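Local coordinates for protein TarM (Staphylococcus aureus subsp. aureus 21178, PDB 4X7R) that is a glycosyltransferase of the GT-B clan, with two Rossmann-like domains and a long antiparallel sheet inserted in the first, at residues 201-213 against 230-242. The protein carries 1 engineered substitution. Numbering follows the deposited sequence.
Sequences KNNLALCVYYLEK and SFPKMFNTNHKNA. With SUS (2-deoxy-3,6-di-O-sulfo-2-(sulfoamino)-alpha-D-glucopyranose), chain C; IDS (2-O-sulfo-alpha-L-idopyranuronic acid), chain B; ZDO (methyl 2-deoxy-6-O-sulfo-2-(sulfoamino)-alpha-D-glucopyranoside), chain D.
Lys-233 fits as a knob into a hole on helix 203-213 formed by Asn-203, Leu-204, Cys-207 and Leu-211. At its base, Lys-233 CB lies 4.0 Å from CD1 of Leu-211. CG touches both Leu-204 CD1 and Cys-207 CB, CD continues along that same CB, and Lys-233 CE passes 3.7 Å from Cys-207 SG. After this extended run the chain bends at its last torsion (chi4 96°) and carries Lys-233 NZ to the N-sulfo group of SUS and the 2-O-sulfo group of IDS, giving hydrogen bonds to SUS O2S (2.8 Å) and IDS O3S (2.7 Å). Asn-203 ND2, at the start of helix 203-213, donates to IDS O2S of the same 2-O-sulfo group; His-9 ND1 also bonds SUS. In the N-terminal Rossmann-like domain of this GT-B fold, helix 203-213 follows the last strand of the inserted antiparallel sheet, and helix 231-235 comes after strand 221-225 of the parallel sheet. The two helix axes approach to 8.7 Å and cross at -50°. Val-208 CG2 and Leu-211 CD1 both press on the carbonyl O of Lys-233, while Leu-204 CD2 meets Asn-236 ND2 with the side chains roughly perpendicular. Past helix 231-235, Glu-212 OE2 accepts from Asn-238 N (2.8 Å) on its anti side, and the carboxylate stacks on the Asn-238 amide with the planes 28° apart. Thr-237 OG1 and His-239 ND1 share a 2.6 Å hydrogen bond; with NE2 bonded to Ile-215 O, the imidazole is fixed in rotation, its CE1 edge turned to Leu-211 O.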
loop_
_atom_site.group_PDB
_atom_site.type_symbol
_atom_site.label_atom_id
_atom_site.label_comp_id
_atom_site.label_asym_id
_atom_site.label_seq_id
_atom_site.Cartn_x
_atom_site.Cartn_y
_atom_site.Cartn_z
ATOM N N LYS A 201 -1.088 -24.194 12.378
ATOM C CA LYS A 201 -2.566 -24.229 12.413
ATOM C C LYS A 201 -3.256 -23.292 11.448
ATOM O O LYS A 201 -4.377 -23.560 11.033
ATOM C CB LYS A 201 -3.129 -24.115 13.849
ATOM C CG LYS A 201 -3.010 -22.744 14.498
ATOM C CD LYS A 201 -3.429 -22.795 15.961
ATOM C CE LYS A 201 -2.217 -22.886 16.853
ATOM N NZ LYS A 201 -2.588 -23.215 18.260
ATOM N N ASN A 202 -2.583 -22.186 11.087
ATOM C CA ASN A 202 -3.104 -21.161 10.171
ATOM C C ASN A 202 -1.956 -20.243 9.724
ATOM O O ASN A 202 -0.821 -20.451 10.131
ATOM C CB ASN A 202 -4.288 -20.371 10.816
ATOM C CG ASN A 202 -3.968 -19.771 12.172
ATOM O OD1 ASN A 202 -2.812 -19.528 12.532
ATOM N ND2 ASN A 202 -4.979 -19.579 12.991
ATOM N N ASN A 203 -2.245 -19.270 8.860
ATOM C CA ASN A 203 -1.265 -18.315 8.318
ATOM C C ASN A 203 -0.593 -17.438 9.390
ATOM O O ASN A 203 0.604 -17.169 9.298
ATOM C CB ASN A 203 -1.908 -17.433 7.245
ATOM C CG ASN A 203 -0.916 -16.657 6.459
ATOM O OD1 ASN A 203 -0.015 -17.217 5.822
ATOM N ND2 ASN A 203 -0.981 -15.354 6.567
ATOM N N LEU A 204 -1.348 -17.014 10.410
ATOM C CA LEU A 204 -0.796 -16.188 11.492
ATOM C C LEU A 204 0.287 -16.979 12.214
ATOM O O LEU A 204 1.361 -16.446 12.404
ATOM C CB LEU A 204 -1.930 -15.730 12.442
ATOM C CG LEU A 204 -1.561 -15.117 13.790
ATOM C CD1 LEU A 204 -0.840 -13.758 13.612
ATOM C CD2 LEU A 204 -2.817 -14.956 14.653
ATOM N N ALA A 205 0.031 -18.268 12.541
ATOM C CA ALA A 205 1.021 -19.165 13.167
ATOM C C ALA A 205 2.277 -19.280 12.296
ATOM O O ALA A 205 3.381 -19.243 12.833
ATOM C CB ALA A 205 0.430 -20.564 13.399
ATOM N N LEU A 206 2.114 -19.444 10.970
ATOM C CA LEU A 206 3.246 -19.544 10.034
ATOM C C LEU A 206 4.058 -18.235 10.095
ATOM O O LEU A 206 5.282 -18.267 10.279
ATOM C CB LEU A 206 2.723 -19.792 8.589
ATOM C CG LEU A 206 3.778 -19.725 7.455
ATOM C CD1 LEU A 206 4.646 -20.939 7.457
ATOM C CD2 LEU A 206 3.138 -19.537 6.082
ATOM N N CYS A 207 3.355 -17.076 9.979
ATOM C CA CYS A 207 3.996 -15.746 10.024
ATOM C C CYS A 207 4.670 -15.433 11.329
ATOM O O CYS A 207 5.750 -14.864 11.320
ATOM C CB CYS A 207 3.010 -14.666 9.616
ATOM S SG CYS A 207 2.501 -14.796 7.891
ATOM N N VAL A 208 4.098 -15.897 12.447
ATOM C CA VAL A 208 4.718 -15.720 13.766
ATOM C C VAL A 208 6.023 -16.530 13.831
ATOM O O VAL A 208 7.046 -16.007 14.273
ATOM C CB VAL A 208 3.733 -16.065 14.915
ATOM C CG1 VAL A 208 4.469 -16.288 16.240
ATOM C CG2 VAL A 208 2.662 -14.985 15.048
ATOM N N TYR A 209 5.993 -17.796 13.349
ATOM C CA TYR A 209 7.181 -18.651 13.317
ATOM C C TYR A 209 8.263 -17.981 12.483
ATOM O O TYR A 209 9.407 -17.891 12.921
ATOM C CB TYR A 209 6.831 -20.034 12.739
ATOM C CG TYR A 209 8.040 -20.889 12.401
ATOM C CD1 TYR A 209 8.717 -21.602 13.391
ATOM C CD2 TYR A 209 8.463 -21.046 11.079
ATOM C CE1 TYR A 209 9.798 -22.430 13.074
ATOM C CE2 TYR A 209 9.563 -21.840 10.757
ATOM C CZ TYR A 209 10.222 -22.538 11.755
ATOM O OH TYR A 209 11.321 -23.295 11.417
ATOM N N TYR A 210 7.888 -17.514 11.286
ATOM C CA TYR A 210 8.777 -16.860 10.329
ATOM C C TYR A 210 9.547 -15.685 10.949
ATOM O O TYR A 210 10.774 -15.630 10.829
ATOM C CB TYR A 210 7.980 -16.435 9.074
ATOM C CG TYR A 210 8.733 -15.475 8.180
ATOM C CD1 TYR A 210 9.937 -15.842 7.583
ATOM C CD2 TYR A 210 8.221 -14.211 7.896
ATOM C CE1 TYR A 210 10.630 -14.970 6.753
ATOM C CE2 TYR A 210 8.904 -13.333 7.054
ATOM C CZ TYR A 210 10.104 -13.723 6.482
ATOM O OH TYR A 210 10.770 -12.905 5.619
ATOM N N LEU A 211 8.828 -14.781 11.661
ATOM C CA LEU A 211 9.424 -13.632 12.355
ATOM C C LEU A 211 10.392 -14.065 13.447
ATOM O O LEU A 211 11.370 -13.378 13.679
ATOM C CB LEU A 211 8.344 -12.725 12.957
ATOM C CG LEU A 211 7.470 -11.969 11.957
ATOM C CD1 LEU A 211 6.326 -11.265 12.680
ATOM C CD2 LEU A 211 8.311 -10.968 11.128
ATOM N N GLU A 212 10.107 -15.183 14.132
ATOM C CA GLU A 212 10.979 -15.707 15.192
ATOM C C GLU A 212 12.254 -16.291 14.575
ATOM O O GLU A 212 13.311 -16.210 15.189
ATOM C CB GLU A 212 10.242 -16.759 16.032
ATOM C CG GLU A 212 9.140 -16.163 16.890
ATOM C CD GLU A 212 8.119 -17.141 17.432
ATOM O OE1 GLU A 212 8.078 -18.305 16.970
ATOM O OE2 GLU A 212 7.323 -16.723 18.299
ATOM N N LYS A 213 12.154 -16.829 13.344
ATOM C CA LYS A 213 13.273 -17.373 12.554
ATOM C C LYS A 213 14.099 -16.218 11.923
ATOM O O LYS A 213 15.327 -16.204 11.998
ATOM C CB LYS A 213 12.722 -18.324 11.454
ATOM C CG LYS A 213 13.325 -19.717 11.448
ATOM C CD LYS A 213 13.178 -20.480 12.764
ATOM C CE LYS A 213 14.153 -21.644 12.824
ATOM N NZ LYS A 213 15.582 -21.220 12.986
ATOM N N SER A 230 -1.527 -6.382 10.226
ATOM C CA SER A 230 -0.353 -7.221 10.490
ATOM C C SER A 230 0.096 -7.222 11.943
ATOM O O SER A 230 0.965 -8.016 12.292
ATOM C CB SER A 230 0.820 -6.814 9.599
ATOM O OG SER A 230 0.640 -7.474 8.358
ATOM N N PHE A 231 -0.482 -6.342 12.791
ATOM C CA PHE A 231 -0.080 -6.232 14.199
ATOM C C PHE A 231 -0.051 -7.560 14.958
ATOM O O PHE A 231 0.958 -7.776 15.637
ATOM C CB PHE A 231 -0.858 -5.142 14.954
ATOM C CG PHE A 231 -0.404 -4.902 16.372
ATOM C CD1 PHE A 231 0.645 -4.034 16.645
ATOM C CD2 PHE A 231 -1.063 -5.503 17.444
ATOM C CE1 PHE A 231 1.027 -3.777 17.965
ATOM C CE2 PHE A 231 -0.676 -5.249 18.761
ATOM C CZ PHE A 231 0.372 -4.401 19.012
ATOM N N PRO A 232 -1.072 -8.462 14.847
ATOM C CA PRO A 232 -0.983 -9.767 15.556
ATOM C C PRO A 232 0.238 -10.619 15.214
ATOM O O PRO A 232 0.715 -11.323 16.089
ATOM C CB PRO A 232 -2.286 -10.487 15.170
ATOM C CG PRO A 232 -3.246 -9.355 14.803
ATOM C CD PRO A 232 -2.358 -8.351 14.110
ATOM N N LYS A 233 0.775 -10.532 13.984
ATOM C CA LYS A 233 1.998 -11.287 13.615
ATOM C C LYS A 233 3.163 -10.896 14.484
ATOM O O LYS A 233 3.842 -11.786 15.007
ATOM C CB LYS A 233 2.345 -11.149 12.133
ATOM C CG LYS A 233 1.232 -11.665 11.239
ATOM C CD LYS A 233 1.436 -11.248 9.823
ATOM C CE LYS A 233 0.445 -11.942 8.934
ATOM N NZ LYS A 233 -0.737 -11.090 8.672
ATOM N N MET A 234 3.362 -9.564 14.692
ATOM C CA MET A 234 4.431 -9.050 15.538
ATOM C C MET A 234 4.084 -9.304 17.007
ATOM O O MET A 234 4.933 -9.777 17.763
ATOM C CB MET A 234 4.650 -7.527 15.312
ATOM C CG MET A 234 5.739 -6.906 16.231
ATOM S SD MET A 234 5.817 -5.103 16.165
ATOM C CE MET A 234 4.261 -4.652 16.973
ATOM N N PHE A 235 2.867 -8.925 17.415
ATOM C CA PHE A 235 2.411 -9.046 18.796
ATOM C C PHE A 235 2.553 -10.474 19.382
ATOM O O PHE A 235 3.038 -10.617 20.497
ATOM C CB PHE A 235 0.971 -8.518 18.950
ATOM C CG PHE A 235 0.549 -8.306 20.391
ATOM C CD1 PHE A 235 1.205 -7.378 21.201
ATOM C CD2 PHE A 235 -0.509 -9.022 20.935
ATOM C CE1 PHE A 235 0.824 -7.190 22.536
ATOM C CE2 PHE A 235 -0.910 -8.810 22.265
ATOM C CZ PHE A 235 -0.239 -7.895 23.055
ATOM N N ASN A 236 2.151 -11.505 18.627
ATOM C CA ASN A 236 2.180 -12.906 19.078
ATOM C C ASN A 236 3.564 -13.591 19.101
ATOM O O ASN A 236 3.644 -14.731 19.566
ATOM C CB ASN A 236 1.191 -13.747 18.270
ATOM C CG ASN A 236 -0.253 -13.324 18.391
ATOM O OD1 ASN A 236 -0.655 -12.602 19.292
ATOM N ND2 ASN A 236 -1.074 -13.768 17.472
ATOM N N THR A 237 4.641 -12.950 18.585
ATOM C CA THR A 237 5.960 -13.622 18.622
ATOM C C THR A 237 6.427 -13.813 20.077
ATOM O O THR A 237 6.008 -13.070 20.962
ATOM C CB THR A 237 7.048 -12.927 17.784
ATOM O OG1 THR A 237 7.529 -11.793 18.489
ATOM C CG2 THR A 237 6.618 -12.567 16.386
ATOM N N ASN A 238 7.285 -14.810 20.305
ATOM C CA ASN A 238 7.812 -15.156 21.618
ATOM C C ASN A 238 9.030 -14.326 22.064
ATOM O O ASN A 238 9.570 -14.617 23.129
ATOM C CB ASN A 238 8.147 -16.652 21.639
ATOM C CG ASN A 238 9.336 -17.063 20.770
ATOM O OD1 ASN A 238 9.967 -16.265 20.062
ATOM N ND2 ASN A 238 9.672 -18.334 20.809
ATOM N N HIS A 239 9.481 -13.330 21.249
ATOM C CA HIS A 239 10.659 -12.482 21.539
ATOM C C HIS A 239 10.565 -11.881 22.926
ATOM O O HIS A 239 9.529 -11.326 23.284
ATOM C CB HIS A 239 10.846 -11.347 20.499
ATOM C CG HIS A 239 11.151 -11.815 19.109
ATOM N ND1 HIS A 239 10.146 -11.957 18.160
ATOM C CD2 HIS A 239 12.340 -12.096 18.525
ATOM C CE1 HIS A 239 10.747 -12.368 17.049
ATOM N NE2 HIS A 239 12.064 -12.481 17.223
ATOM N N LYS A 240 11.639 -12.007 23.709
ATOM C CA LYS A 240 11.710 -11.481 25.075
ATOM C C LYS A 240 12.545 -10.198 25.133
ATOM O O LYS A 240 12.379 -9.403 26.063
ATOM C CB LYS A 240 12.302 -12.542 26.023
ATOM C CG LYS A 240 11.420 -13.782 26.177
ATOM C CD LYS A 240 12.176 -14.936 26.815
ATOM C CE LYS A 240 11.413 -16.244 26.740
ATOM N NZ LYS A 240 11.378 -16.812 25.358
ATOM N N ASN A 241 13.444 -9.995 24.148
ATOM C CA ASN A 241 14.341 -8.833 24.123
ATOM C C ASN A 241 14.095 -7.894 22.968
ATOM O O ASN A 241 14.277 -6.691 23.132
ATOM C CB ASN A 241 15.795 -9.298 24.076
ATOM C CG ASN A 241 16.151 -10.253 25.163
ATOM O OD1 ASN A 241 15.915 -9.989 26.350
ATOM N ND2 ASN A 241 16.733 -11.377 24.763
ATOM N N ALA A 242 13.760 -8.436 21.782
ATOM C CA ALA A 242 13.503 -7.623 20.600
ATOM C C ALA A 242 12.412 -6.598 20.895
ATOM O O ALA A 242 11.489 -6.896 21.650
ATOM C CB ALA A 242 13.112 -8.499 19.433
HETATM N N2 SUS C . -3.173 -10.843 5.894
HETATM C C1 SUS C . -5.140 -10.924 4.415
HETATM S S1 SUS C . -1.821 -11.756 5.223
HETATM C C2 SUS C . -3.889 -10.156 4.803
HETATM S S2 SUS C . -6.346 -7.552 0.153
HETATM C C3 SUS C . -4.257 -8.709 5.197
HETATM O O3 SUS C . -3.069 -7.936 5.466
HETATM S S3 SUS C . -2.824 -7.442 6.890
HETATM C C4 SUS C . -5.111 -8.005 4.133
HETATM O O4 SUS C . -5.558 -6.809 4.740
HETATM C C5 SUS C . -6.321 -8.915 3.714
HETATM O O5 SUS C . -5.829 -10.236 3.337
HETATM C C6 SUS C . -7.062 -8.428 2.471
HETATM O O6 SUS C . -6.118 -8.362 1.417
HETATM O O1S SUS C . -0.785 -10.779 4.675
HETATM O O2S SUS C . -1.263 -12.596 6.363
HETATM O O3S SUS C . -2.301 -12.661 4.090
HETATM O O4S SUS C . -5.027 -7.514 -0.627
HETATM O O5S SUS C . -7.449 -8.224 -0.667
HETATM O O6S SUS C . -6.760 -6.121 0.514
HETATM O O7S SUS C . -4.035 -6.623 7.290
HETATM O O8S SUS C . -1.575 -6.562 6.967
HETATM O O9S SUS C . -2.669 -8.623 7.841
HETATM C C1 IDS B . -7.305 -13.048 8.196
HETATM C C2 IDS B . -6.141 -13.598 7.341
HETATM C C3 IDS B . -6.404 -13.427 5.800
HETATM C C4 IDS B . -6.968 -12.045 5.439
HETATM C C5 IDS B . -8.158 -11.672 6.363
HETATM C C6 IDS B . -8.709 -10.271 6.062
HETATM O O2 IDS B . -4.899 -12.958 7.746
HETATM O O3 IDS B . -7.313 -14.423 5.300
HETATM O O4 IDS B . -5.945 -11.066 5.602
HETATM O O5 IDS B . -7.694 -11.724 7.739
HETATM O O6A IDS B . -8.598 -9.416 6.976
HETATM O O6B IDS B . -9.215 -10.080 4.930
HETATM S S IDS B . -3.958 -13.573 8.796
HETATM O O1S IDS B . -4.686 -14.074 10.049
HETATM O O2S IDS B . -3.212 -14.732 8.144
HETATM O O3S IDS B . -2.964 -12.510 9.264
HETATM C C1 ZDO D . -11.668 -15.255 10.496
HETATM C C1M ZDO D . -11.779 -17.559 11.097
HETATM C C2 ZDO D . -11.936 -14.261 9.340
HETATM C C3 ZDO D . -10.722 -14.148 8.434
HETATM C C4 ZDO D . -9.404 -13.837 9.201
HETATM C C5 ZDO D . -9.251 -14.816 10.409
HETATM C C6 ZDO D . -8.078 -14.430 11.337
HETATM O O1 ZDO D . -11.627 -16.623 10.019
HETATM N N2 ZDO D . -13.105 -14.647 8.539
HETATM S S2 ZDO D . -14.576 -13.847 9.073
HETATM O OSA ZDO D . -14.723 -14.067 10.585
HETATM O OSB ZDO D . -15.722 -14.470 8.257
HETATM O OSC ZDO D . -14.485 -12.345 8.785
HETATM O O3 ZDO D . -10.996 -13.160 7.434
HETATM O O4 ZDO D . -8.338 -14.050 8.255
HETATM O O5 ZDO D . -10.476 -14.825 11.214
HETATM O O6 ZDO D . -8.080 -15.247 12.524
HETATM S S6 ZDO D . -7.382 -16.622 12.616
HETATM O OS1 ZDO D . -7.977 -17.395 13.803
HETATM O OS2 ZDO D . -5.884 -16.412 12.862
HETATM O OS3 ZDO D . -7.596 -17.452 11.334
#